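Local structure of integral membrane indolylacetylinositol arabinosyltransferase EmbC (Mycolicibacterium smegmatis, 7BVE) at residues Arg847-Leu853 and Ala920-Leu925; Ser894-Gly898 and Asn908-Pro912. The protein probably transfers arabinose units to build the arabinan of the mycobacterial cell wall, acting as an integral membrane arabinosyltransferase. All coordinates share one frame; numbering follows the deposited sequence.

Contact 1 of 2, residues Arg847-Leu853 and Ala920-Leu925; sequences RSAWYRL and ATQIRL
W850 and R924 meet along the polar flank of an antiparallel strand pair in the curled antiparallel sheet of the EmbC C-terminal domain. The aliphatic part of R924 lies over one face of the indole, its CB 4.1 Å from the centroid of the W850 six-membered ring and 22° off the ring normal, a CH-pi contact. Farther out, the guanidinium sits between two residues: W850 CZ2 approaches one face, toward its rim, and R847 CD lies 4.0 Å above the centre of the opposite face. R924 is directed there by its first torsion, which puts CG anti to the backbone N (chi1 -174°). Q879 accepts a hydrogen bond from R924 NH2 and N889 a weak one from NH1, which together probably limit the rotation of the group.

The close-packed part is the paired backbone and the apolar face that carries Y851 and I923, against which L853 packs. Y851 N reaches I923 O at 2.9 Å, and I923 N returns a bond to Y851 O at 3.1 Å; L853 N adds a bond to T921 O. S848 N bonds to L925 O at 3.2 Å, the donor 45° out of the carbonyl plane. L853 crosses I923 at about a right angle, with L853 CD1 3.7 Å from I923 CG2, and I923 continues onto L863. T921 and Q922 both face A881, a classic beta bulge.

The looser, partly exposed margin carries R852. Its guanidinium passes obliquely by the end of Q922, with T921 CG2 at its edge (R852 NH2 to T921 CG2, 3.5 Å), and has a long, weak ion pair with D883.

The charges are thus separated: R852 stands apart at one end, while at the other R924 is buried between W850 and R847, its proximity to R847 (R847 NE to R924 NH2, 4.6 Å) probably tempered by its polar partners.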
ATOM      1  N   ARG A 847     -10.083 -33.813 -36.095  1.00 48.26           N
ATOM      2  CA  ARG A 847      -8.944 -34.353 -36.830  1.00 48.26           C
ATOM      3  C   ARG A 847      -9.075 -33.911 -38.278  1.00 48.26           C
ATOM      4  O   ARG A 847     -10.060 -34.243 -38.937  1.00 48.26           O
ATOM      5  CB  ARG A 847      -8.898 -35.868 -36.713  1.00 48.26           C
ATOM      6  CG  ARG A 847      -7.695 -36.503 -37.357  1.00 48.26           C
ATOM      7  CD  ARG A 847      -7.697 -37.997 -37.134  1.00 48.26           C
ATOM      8  NE  ARG A 847      -7.593 -38.321 -35.716  1.00 48.26           N
ATOM      9  CZ  ARG A 847      -8.537 -38.942 -35.018  1.00 48.26           C
ATOM     10  NH1 ARG A 847      -8.347 -39.188 -33.729  1.00 48.26           N
ATOM     11  NH2 ARG A 847      -9.663 -39.326 -35.606  1.00 48.26           N
ATOM     12  N   SER A 848      -8.080 -33.187 -38.777  1.00 44.16           N
ATOM     13  CA  SER A 848      -8.225 -32.460 -40.026  1.00 44.16           C
ATOM     14  C   SER A 848      -7.911 -33.342 -41.230  1.00 44.16           C
ATOM     15  O   SER A 848      -7.813 -34.567 -41.139  1.00 44.16           O
ATOM     16  CB  SER A 848      -7.327 -31.228 -40.020  1.00 44.16           C
ATOM     17  OG  SER A 848      -7.405 -30.552 -41.254  1.00 44.16           O
ATOM     18  N   ALA A 849      -7.783 -32.693 -42.385  1.00 48.20           N
ATOM     19  CA  ALA A 849      -7.323 -33.340 -43.604  1.00 48.20           C
ATOM     20  C   ALA A 849      -5.808 -33.190 -43.709  1.00 48.20           C
ATOM     21  O   ALA A 849      -5.159 -32.597 -42.846  1.00 48.20           O
ATOM     22  CB  ALA A 849      -8.024 -32.748 -44.822  1.00 48.20           C
ATOM     23  N   TRP A 850      -5.223 -33.715 -44.778  1.00 52.59           N
ATOM     24  CA  TRP A 850      -3.791 -33.581 -45.002  1.00 52.59           C
ATOM     25  C   TRP A 850      -3.537 -32.326 -45.823  1.00 52.59           C
ATOM     26  O   TRP A 850      -4.148 -32.140 -46.879  1.00 52.59           O
ATOM     27  CB  TRP A 850      -3.230 -34.813 -45.704  1.00 52.59           C
ATOM     28  CG  TRP A 850      -3.270 -36.035 -44.855  1.00 52.59           C
ATOM     29  CD1 TRP A 850      -4.171 -37.049 -44.929  1.00 52.59           C
ATOM     30  CD2 TRP A 850      -2.385 -36.363 -43.775  1.00 52.59           C
ATOM     31  NE1 TRP A 850      -3.894 -37.998 -43.976  1.00 52.59           N
ATOM     32  CE2 TRP A 850      -2.802 -37.596 -43.254  1.00 52.59           C
ATOM     33  CE3 TRP A 850      -1.275 -35.734 -43.206  1.00 52.59           C
ATOM     34  CZ2 TRP A 850      -2.152 -38.212 -42.193  1.00 52.59           C
ATOM     35  CZ3 TRP A 850      -0.634 -36.349 -42.152  1.00 52.59           C
ATOM     36  CH2 TRP A 850      -1.073 -37.572 -41.657  1.00 52.59           C
ATOM     37  N   TYR A 851      -2.653 -31.463 -45.335  1.00 44.45           N
ATOM     38  CA  TYR A 851      -2.308 -30.220 -46.011  1.00 44.45           C
ATOM     39  C   TYR A 851      -0.908 -30.316 -46.591  1.00 44.45           C
ATOM     40  O   TYR A 851       0.026 -30.712 -45.894  1.00 44.45           O
ATOM     41  CB  TYR A 851      -2.384 -29.031 -45.060  1.00 44.45           C
ATOM     42  CG  TYR A 851      -3.776 -28.679 -44.628  1.00 44.45           C
ATOM     43  CD1 TYR A 851      -4.641 -28.029 -45.493  1.00 44.45           C
ATOM     44  CD2 TYR A 851      -4.215 -28.960 -43.347  1.00 44.45           C
ATOM     45  CE1 TYR A 851      -5.910 -27.691 -45.104  1.00 44.45           C
ATOM     46  CE2 TYR A 851      -5.486 -28.624 -42.948  1.00 44.45           C
ATOM     47  CZ  TYR A 851      -6.326 -27.990 -43.831  1.00 44.45           C
ATOM     48  OH  TYR A 851      -7.595 -27.649 -43.442  1.00 44.45           O
ATOM     49  N   ARG A 852      -0.772 -29.936 -47.856  1.00 48.78           N
ATOM     50  CA  ARG A 852       0.516 -29.954 -48.530  1.00 48.78           C
ATOM     51  C   ARG A 852       1.432 -28.869 -47.969  1.00 48.78           C
ATOM     52  O   ARG A 852       1.012 -27.733 -47.744  1.00 48.78           O
ATOM     53  CB  ARG A 852       0.311 -29.738 -50.028  1.00 48.78           C
ATOM     54  CG  ARG A 852       1.558 -29.790 -50.866  1.00 48.78           C
ATOM     55  CD  ARG A 852       2.080 -31.188 -50.975  1.00 48.78           C
ATOM     56  NE  ARG A 852       1.202 -32.049 -51.762  1.00 48.78           N
ATOM     57  CZ  ARG A 852       1.301 -33.369 -51.818  1.00 48.78           C
ATOM     58  NH1 ARG A 852       0.461 -34.070 -52.558  1.00 48.78           N
ATOM     59  NH2 ARG A 852       2.242 -33.988 -51.125  1.00 48.78           N
ATOM     60  N   LEU A 853       2.706 -29.230 -47.736  1.00 41.98           N
ATOM     61  CA  LEU A 853       3.719 -28.280 -47.291  1.00 41.98           C
ATOM     62  C   LEU A 853       4.528 -27.751 -48.472  1.00 41.98           C
ATOM     63  O   LEU A 853       4.770 -28.480 -49.439  1.00 41.98           O
ATOM     64  CB  LEU A 853       4.678 -28.898 -46.268  1.00 41.98           C
ATOM     65  CG  LEU A 853       4.164 -29.106 -44.855  1.00 41.98           C
ATOM     66  CD1 LEU A 853       5.180 -29.878 -44.065  1.00 41.98           C
ATOM     67  CD2 LEU A 853       3.948 -27.767 -44.222  1.00 41.98           C
ATOM     68  N   ALA A 920       9.267 -34.091 -43.838  1.00 49.56           N
ATOM     69  CA  ALA A 920       7.816 -34.062 -43.779  1.00 49.56           C
ATOM     70  C   ALA A 920       7.252 -33.346 -44.994  1.00 49.56           C
ATOM     71  O   ALA A 920       7.852 -32.409 -45.526  1.00 49.56           O
ATOM     72  CB  ALA A 920       7.342 -33.372 -42.509  1.00 49.56           C
ATOM     73  N   THR A 921       6.083 -33.797 -45.434  1.00 47.49           N
ATOM     74  CA  THR A 921       5.507 -33.262 -46.657  1.00 47.49           C
ATOM     75  C   THR A 921       4.071 -32.819 -46.416  1.00 47.49           C
ATOM     76  O   THR A 921       3.595 -31.858 -47.025  1.00 47.49           O
ATOM     77  CB  THR A 921       5.580 -34.316 -47.764  1.00 47.49           C
ATOM     78  OG1 THR A 921       6.932 -34.778 -47.886  1.00 47.49           O
ATOM     79  CG2 THR A 921       5.149 -33.741 -49.104  1.00 47.49           C
ATOM     80  N   GLN A 922       3.374 -33.510 -45.515  1.00 47.93           N
ATOM     81  CA  GLN A 922       1.953 -33.293 -45.289  1.00 47.93           C
ATOM     82  C   GLN A 922       1.705 -33.197 -43.793  1.00 47.93           C
ATOM     83  O   GLN A 922       2.263 -33.980 -43.024  1.00 47.93           O
ATOM     84  CB  GLN A 922       1.125 -34.432 -45.884  1.00 47.93           C
ATOM     85  CG  GLN A 922       1.311 -34.607 -47.377  1.00 47.93           C
ATOM     86  CD  GLN A 922       0.544 -35.771 -47.925  1.00 47.93           C
ATOM     87  OE1 GLN A 922      -0.170 -36.449 -47.197  1.00 47.93           O
ATOM     88  NE2 GLN A 922       0.706 -36.031 -49.214  1.00 47.93           N
ATOM     89  N   ILE A 923       0.881 -32.238 -43.377  1.00 41.87           N
ATOM     90  CA  ILE A 923       0.553 -32.064 -41.971  1.00 41.87           C
ATOM     91  C   ILE A 923      -0.956 -32.204 -41.781  1.00 41.87           C
ATOM     92  O   ILE A 923      -1.725 -32.277 -42.738  1.00 41.87           O
ATOM     93  CB  ILE A 923       1.044 -30.720 -41.405  1.00 41.87           C
ATOM     94  CG1 ILE A 923       0.358 -29.556 -42.102  1.00 41.87           C
ATOM     95  CG2 ILE A 923       2.531 -30.589 -41.553  1.00 41.87           C
ATOM     96  CD1 ILE A 923       0.615 -28.236 -41.441  1.00 41.87           C
ATOM     97  N   ARG A 924      -1.371 -32.217 -40.515  1.00 46.01           N
ATOM     98  CA  ARG A 924      -2.764 -32.448 -40.161  1.00 46.01           C
ATOM     99  C   ARG A 924      -2.999 -31.930 -38.753  1.00 46.01           C
ATOM    100  O   ARG A 924      -2.168 -32.149 -37.870  1.00 46.01           O
ATOM    101  CB  ARG A 924      -3.102 -33.940 -40.252  1.00 46.01           C
ATOM    102  CG  ARG A 924      -4.565 -34.263 -40.038  1.00 46.01           C
ATOM    103  CD  ARG A 924      -4.867 -35.728 -40.289  1.00 46.01           C
ATOM    104  NE  ARG A 924      -4.340 -36.612 -39.264  1.00 46.01           N
ATOM    105  CZ  ARG A 924      -4.366 -37.939 -39.344  1.00 46.01           C
ATOM    106  NH1 ARG A 924      -4.886 -38.537 -40.403  1.00 46.01           N
ATOM    107  NH2 ARG A 924      -3.858 -38.674 -38.363  1.00 46.01           N
ATOM    108  N   LEU A 925      -4.091 -31.217 -38.559  1.00 41.23           N
ATOM    109  CA  LEU A 925      -4.387 -30.651 -37.227  1.00 41.23           C
ATOM    110  C   LEU A 925      -5.026 -31.735 -36.363  1.00 41.23           C
ATOM    111  O   LEU A 925      -5.472 -32.725 -36.899  1.00 41.23           O
ATOM    112  CB  LEU A 925      -5.334 -29.465 -37.392  1.00 41.23           C
ATOM    113  CG  LEU A 925      -4.694 -28.134 -37.762  1.00 41.23           C
ATOM    114  CD1 LEU A 925      -5.676 -27.253 -38.490  1.00 41.23           C
ATOM    115  CD2 LEU A 925      -4.224 -27.427 -36.524  1.00 41.23           C
TER

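Contact 2 of 2, residues Ser894-Gly898 and Asn908-Pro912; sequences SITFG and NLRAP
G898 and R910 form an antiparallel hydrogen-bonded pair between the two arms of a beta hairpin, with end-to-end directions 139° apart. The hairpin belongs to the curled antiparallel sheet of the C-terminal domain, its second arm lying next to strand 862-867. The bond from G898 N to R910 O is nearly straight, at 174°, but spans 3.3 Å. Its return, from R910 N to G898 O, is weak at 3.4 Å, and this is the one bridged pair between the two segments. R910 O also receives a weak hydrogen bond from the Y1034 hydroxyl.

Much of the side-chain contact falls to F897. CG lies anti to the carbonyl carbon (chi1 -71°), which lays the ring alongside the backbone of the facing strand: F897 CD1 meets R910 C at 3.5 Å, with R910 C at the ring edge, near its plane. The same CD1 touches A911 CB at 3.8 Å, and at the base of the ring F897 CB meets L909 CB at 3.7 Å. The two side chains of F897 and L909 cross at about a right angle, and both go on to V865 of strand 862-867. I895 reaches in with its far end, CD1 lying 4.1 Å from A911 CB, and also packs on V878 and W880.

R910 leaves its strand on the side opposite to L909 and A911. N908 O stands 3.6 Å from the plane of the R910 guanidinium, offset toward the rim, while the side chain touches V900 and Y1028.

The two long bonds suggest that packing of F897, L909, A911 and I895 contributes much of the join, the F897 ring having its edge at the peptide carbon of R910 and its CD1 near the A911 methyl.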
ATOM      1  N   SER A 894       4.657 -35.295 -33.873  1.00 46.65           N
ATOM      2  CA  SER A 894       3.759 -34.403 -33.149  1.00 46.65           C
ATOM      3  C   SER A 894       4.538 -33.255 -32.517  1.00 46.65           C
ATOM      4  O   SER A 894       5.472 -33.490 -31.746  1.00 46.65           O
ATOM      5  CB  SER A 894       2.993 -35.172 -32.071  1.00 46.65           C
ATOM      6  OG  SER A 894       2.142 -34.311 -31.336  1.00 46.65           O
ATOM      7  N   ILE A 895       4.148 -32.019 -32.843  1.00 39.85           N
ATOM      8  CA  ILE A 895       4.600 -30.830 -32.129  1.00 39.85           C
ATOM      9  C   ILE A 895       3.390 -30.083 -31.598  1.00 39.85           C
ATOM     10  O   ILE A 895       2.260 -30.288 -32.047  1.00 39.85           O
ATOM     11  CB  ILE A 895       5.451 -29.874 -32.994  1.00 39.85           C
ATOM     12  CG1 ILE A 895       4.728 -29.551 -34.307  1.00 39.85           C
ATOM     13  CG2 ILE A 895       6.866 -30.400 -33.163  1.00 39.85           C
ATOM     14  CD1 ILE A 895       5.351 -28.427 -35.098  1.00 39.85           C
ATOM     15  N   THR A 896       3.641 -29.192 -30.652  1.00 38.61           N
ATOM     16  CA  THR A 896       2.590 -28.468 -29.961  1.00 38.61           C
ATOM     17  C   THR A 896       2.761 -26.972 -30.194  1.00 38.61           C
ATOM     18  O   THR A 896       3.879 -26.451 -30.183  1.00 38.61           O
ATOM     19  CB  THR A 896       2.634 -28.785 -28.465  1.00 38.61           C
ATOM     20  OG1 THR A 896       2.645 -30.205 -28.287  1.00 38.61           O
ATOM     21  CG2 THR A 896       1.415 -28.235 -27.757  1.00 38.61           C
ATOM     22  N   PHE A 897       1.650 -26.281 -30.423  1.00 26.12           N
ATOM     23  CA  PHE A 897       1.686 -24.836 -30.545  1.00 26.12           C
ATOM     24  C   PHE A 897       1.923 -24.178 -29.196  1.00 26.12           C
ATOM     25  O   PHE A 897       1.549 -24.707 -28.146  1.00 26.12           O
ATOM     26  CB  PHE A 897       0.390 -24.297 -31.131  1.00 26.12           C
ATOM     27  CG  PHE A 897       0.212 -24.600 -32.568  1.00 26.12           C
ATOM     28  CD1 PHE A 897       0.986 -23.961 -33.510  1.00 26.12           C
ATOM     29  CD2 PHE A 897      -0.761 -25.473 -32.987  1.00 26.12           C
ATOM     30  CE1 PHE A 897       0.827 -24.216 -34.842  1.00 26.12           C
ATOM     31  CE2 PHE A 897      -0.933 -25.724 -34.322  1.00 26.12           C
ATOM     32  CZ  PHE A 897      -0.132 -25.090 -35.251  1.00 26.12           C
ATOM     33  N   GLY A 898       2.543 -23.006 -29.237  1.00 27.40           N
ATOM     34  CA  GLY A 898       2.634 -22.164 -28.063  1.00 27.40           C
ATOM     35  C   GLY A 898       1.782 -20.931 -28.255  1.00 27.40           C
ATOM     36  O   GLY A 898       1.418 -20.606 -29.386  1.00 27.40           O
ATOM     37  N   ASN A 908      -3.157 -15.932 -32.191  1.00 19.54           N
ATOM     38  CA  ASN A 908      -2.388 -16.715 -33.145  1.00 19.54           C
ATOM     39  C   ASN A 908      -1.566 -17.748 -32.396  1.00 19.54           C
ATOM     40  O   ASN A 908      -0.817 -17.404 -31.479  1.00 19.54           O
ATOM     41  CB  ASN A 908      -1.468 -15.826 -33.975  1.00 19.54           C
ATOM     42  CG  ASN A 908      -2.207 -15.035 -35.028  1.00 19.54           C
ATOM     43  OD1 ASN A 908      -2.995 -15.577 -35.791  1.00 19.54           O
ATOM     44  ND2 ASN A 908      -1.968 -13.737 -35.059  1.00 19.54           N
ATOM     45  N   LEU A 909      -1.719 -19.010 -32.778  1.00 18.05           N
ATOM     46  CA  LEU A 909      -0.897 -20.096 -32.270  1.00 18.05           C
ATOM     47  C   LEU A 909       0.209 -20.347 -33.278  1.00 18.05           C
ATOM     48  O   LEU A 909      -0.055 -20.423 -34.478  1.00 18.05           O
ATOM     49  CB  LEU A 909      -1.723 -21.366 -32.078  1.00 18.05           C
ATOM     50  CG  LEU A 909      -2.935 -21.374 -31.155  1.00 18.05           C
ATOM     51  CD1 LEU A 909      -3.593 -22.727 -31.232  1.00 18.05           C
ATOM     52  CD2 LEU A 909      -2.544 -21.064 -29.750  1.00 18.05           C
ATOM     53  N   ARG A 910       1.438 -20.482 -32.800  1.00 15.07           N
ATOM     54  CA  ARG A 910       2.596 -20.466 -33.676  1.00 15.07           C
ATOM     55  C   ARG A 910       3.585 -21.565 -33.308  1.00 15.07           C
ATOM     56  O   ARG A 910       3.693 -21.976 -32.149  1.00 15.07           O
ATOM     57  CB  ARG A 910       3.257 -19.102 -33.617  1.00 15.07           C
ATOM     58  CG  ARG A 910       3.760 -18.764 -32.252  1.00 15.07           C
ATOM     59  CD  ARG A 910       4.372 -17.420 -32.217  1.00 15.07           C
ATOM     60  NE  ARG A 910       3.366 -16.368 -32.318  1.00 15.07           N
ATOM     61  CZ  ARG A 910       2.740 -15.869 -31.264  1.00 15.07           C
ATOM     62  NH1 ARG A 910       3.011 -16.331 -30.058  1.00 15.07           N
ATOM     63  NH2 ARG A 910       1.852 -14.912 -31.424  1.00 15.07           N
ATOM     64  N   ALA A 911       4.304 -22.045 -34.319  1.00 15.07           N
ATOM     65  CA  ALA A 911       5.282 -23.080 -34.159  1.00 15.07           C
ATOM     66  C   ALA A 911       6.252 -22.905 -35.313  1.00 15.07           C
ATOM     67  O   ALA A 911       5.799 -22.734 -36.454  1.00 15.07           O
ATOM     68  CB  ALA A 911       4.676 -24.479 -34.193  1.00 15.07           C
ATOM     69  N   PRO A 912       7.559 -22.922 -35.064  1.00 15.07           N
ATOM     70  CA  PRO A 912       8.517 -22.776 -36.160  1.00 15.07           C
ATOM     71  C   PRO A 912       8.550 -24.009 -37.039  1.00 15.07           C
ATOM     72  O   PRO A 912       8.207 -25.112 -36.617  1.00 15.07           O
ATOM     73  CB  PRO A 912       9.851 -22.587 -35.438  1.00 15.07           C
ATOM     74  CG  PRO A 912       9.488 -22.141 -34.084  1.00 15.07           C
ATOM     75  CD  PRO A 912       8.221 -22.836 -33.756  1.00 15.07           C
TER

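How the contacts relate
Contacts 1 and 2 belong to the same curled antiparallel sheet of the EmbC C-terminal domain, their centres 14 Å apart and their nearest atoms about 4 Å apart without touching. Contact 2, a local hairpin, is nested inside the chain loop that contact 1 closes. Strand 877-878 pairs with both 895-899 and 922-928 and so connects them, and side chains of both pack on V865. Both are largely buried, each with partly exposed residues. Their chemistry differs: 847-853 and 920-925 combine four backbone bonds with a buried arginine stacked at one end, whereas 894-898 and 908-912 share two long bonds and mainly apolar side-chain packing.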